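Local coordinates for alpha-L-arabinofuranosidase B (PDB 6SXT), which hydrolyses terminal non-reducing alpha-L-arabinofuranosyl residues from arabinan, arabinogalactan and arabinoxylan, with retention of anomeric configuration, at residues G31-L36 against I47-A52. Sequence-based numbering, arbitrary orientation.
Sequences GALYQL and ISPLTA. With EDO (1,2-ethanediol), chain B.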
loop_
_atom_site.group_PDB
_atom_site.type_symbol
_atom_site.label_atom_id
_atom_site.label_comp_id
_atom_site.label_asym_id
_atom_site.label_seq_id
_atom_site.Cartn_x
_atom_site.Cartn_y
_atom_site.Cartn_z
ATOM N N GLY A 31 1.676 -14.372 18.911
ATOM C CA GLY A 31 1.772 -15.206 17.728
ATOM C C GLY A 31 2.185 -14.429 16.494
ATOM O O GLY A 31 2.561 -13.280 16.588
ATOM N N ALA A 32 2.118 -15.105 15.354
ATOM C CA ALA A 32 2.532 -14.511 14.086
ATOM C C ALA A 32 1.567 -13.393 13.688
ATOM O O ALA A 32 0.348 -13.557 13.695
ATOM C CB ALA A 32 2.594 -15.523 12.996
ATOM N N LEU A 33 2.152 -12.286 13.282
ATOM C CA LEU A 33 1.400 -11.135 12.750
ATOM C C LEU A 33 1.198 -11.278 11.253
ATOM O O LEU A 33 0.093 -10.949 10.746
ATOM C CB LEU A 33 2.186 -9.858 13.020
ATOM C CG LEU A 33 2.377 -9.464 14.474
ATOM C CD1 LEU A 33 3.406 -8.356 14.600
ATOM C CD2 LEU A 33 1.080 -9.065 15.080
ATOM N N TYR A 34 2.219 -11.746 10.544
ATOM C CA TYR A 34 2.170 -11.878 9.075
ATOM C C TYR A 34 3.213 -12.879 8.595
ATOM O O TYR A 34 4.126 -13.232 9.354
ATOM C CB TYR A 34 2.313 -10.506 8.388
ATOM C CG TYR A 34 3.604 -9.779 8.580
ATOM C CD1 TYR A 34 3.834 -9.019 9.701
ATOM C CD2 TYR A 34 4.597 -9.784 7.598
ATOM C CE1 TYR A 34 4.984 -8.264 9.847
ATOM C CE2 TYR A 34 5.794 -9.055 7.742
ATOM C CZ TYR A 34 5.951 -8.241 8.852
ATOM O OH TYR A 34 7.097 -7.521 9.045
ATOM N N GLN A 35 3.018 -13.304 7.358
ATOM C CA GLN A 35 3.949 -14.183 6.640
ATOM C C GLN A 35 4.616 -13.419 5.495
ATOM O O GLN A 35 3.942 -12.645 4.809
ATOM C CB GLN A 35 3.203 -15.410 6.194
ATOM C CG GLN A 35 4.139 -16.457 5.581
ATOM C CD GLN A 35 3.379 -17.580 4.931
ATOM O OE1 GLN A 35 2.797 -17.409 3.886
ATOM N NE2 GLN A 35 3.412 -18.755 5.566
ATOM N N LEU A 36 5.889 -13.703 5.333
ATOM C CA LEU A 36 6.722 -13.214 4.227
ATOM C C LEU A 36 7.029 -14.351 3.271
ATOM O O LEU A 36 7.233 -15.482 3.756
ATOM C CB LEU A 36 8.036 -12.700 4.769
ATOM C CG LEU A 36 7.979 -11.441 5.608
ATOM C CD1 LEU A 36 9.260 -11.289 6.416
ATOM C CD2 LEU A 36 7.733 -10.222 4.720
ATOM N N ILE A 47 6.570 -13.353 10.997
ATOM C CA ILE A 47 7.003 -12.258 11.866
ATOM C C ILE A 47 5.999 -12.118 12.997
ATOM O O ILE A 47 4.810 -11.903 12.738
ATOM C CB ILE A 47 7.153 -10.957 11.085
ATOM C CG1 ILE A 47 8.111 -11.104 9.897
ATOM C CG2 ILE A 47 7.526 -9.827 12.020
ATOM C CD1 ILE A 47 9.536 -11.368 10.248
ATOM N N SER A 48 6.525 -12.180 14.217
ATOM C CA SER A 48 5.768 -12.047 15.480
ATOM C C SER A 48 6.190 -10.749 16.159
ATOM O O SER A 48 7.227 -10.167 15.849
ATOM C CB SER A 48 6.049 -13.260 16.363
ATOM O OG SER A 48 5.558 -14.431 15.738
ATOM N N PRO A 49 5.451 -10.326 17.194
ATOM C CA PRO A 49 5.906 -9.212 17.996
ATOM C C PRO A 49 7.144 -9.625 18.782
ATOM O O PRO A 49 7.302 -10.787 19.132
ATOM C CB PRO A 49 4.738 -8.890 18.923
ATOM C CG PRO A 49 3.655 -9.871 18.599
ATOM C CD PRO A 49 4.171 -10.877 17.624
ATOM N N LEU A 50 7.943 -8.630 19.123
ATOM C CA LEU A 50 9.172 -8.918 19.919
ATOM C C LEU A 50 8.848 -9.221 21.365
ATOM O O LEU A 50 9.634 -9.938 21.975
ATOM C CB LEU A 50 10.092 -7.725 19.807
ATOM C CG LEU A 50 10.943 -7.823 18.540
ATOM C CD1 LEU A 50 11.718 -6.562 18.318
ATOM C CD2 LEU A 50 11.891 -8.976 18.602
ATOM N N THR A 51 7.745 -8.713 21.868
ATOM C CA THR A 51 7.227 -8.974 23.213
ATOM C C THR A 51 5.734 -9.223 23.064
ATOM O O THR A 51 5.094 -8.740 22.111
ATOM C CB THR A 51 7.503 -7.786 24.157
ATOM O OG1 THR A 51 6.826 -6.624 23.669
ATOM C CG2 THR A 51 8.982 -7.506 24.311
ATOM N N ALA A 52 5.131 -9.907 24.036
ATOM C CA ALA A 52 3.681 -10.081 24.014
ATOM C C ALA A 52 3.021 -8.724 24.027
ATOM O O ALA A 52 3.354 -7.821 24.833
ATOM C CB ALA A 52 3.242 -10.923 25.221
HETATM C C1 EDO B . 1.530 -18.697 0.306
HETATM O O1 EDO B . 1.311 -18.650 1.743
HETATM C C2 EDO B . 2.740 -19.417 -0.195
#
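I47 pairs with Y34 at the end of an antiparallel beta ladder, and its side chain lies alongside Y34, with CB over one face of the ring. From I47 outward, CB carries the CH-pi contact, 3.9 Å from the centroid of the Y34 ring and 20° off the ring normal. The two branches then part toward the hydroxyl end of the ring, CG1 above its rim, CG2 just beyond it and 3.7 Å from Y34 CE1; CG1 touches both Y34 CZ and, at 3.7 Å, L36 CD1. The tip, CD1, continues onto the same L36 methyl. Y34 meets this branched chain broadside because its CG sits between the backbone N and the carbonyl carbon (chi1 64°); L36 CD2 closes in at the ring edge, in plane. Beyond the ring, Y34 OH is hydrogen-bonded to Q61 of helix 58-64, and that helix also touches I47 and L36.

The backbone evidence defines a classic beta bulge, L33 and Y34 facing I47. I47 N donates to Y34 O at 2.9 Å with an N-H...O angle of 171°. In return I47 O takes L33 N at 2.7 Å, the donor tilted somewhat from the carbonyl plane, and Y34 N only weakly. Past the bulge the chains stay close without strand pairing: P49 CD packs against L33 CG at 3.9 Å, and S48 OG lies 3.3 Å from G31 O, at best a weak bond.

Strand 44-47 is an outer strand of its four-stranded sheet within the catalytic domain, well away from the active site. Chemically, the ladder closes in a bulge where one carbonyl is shared unequally by two amides, while I47 packing with Y34 and L36 spans strands 44-47 and 34-38, met by helix 58-64 through apolar contacts and the Y34 OH bond.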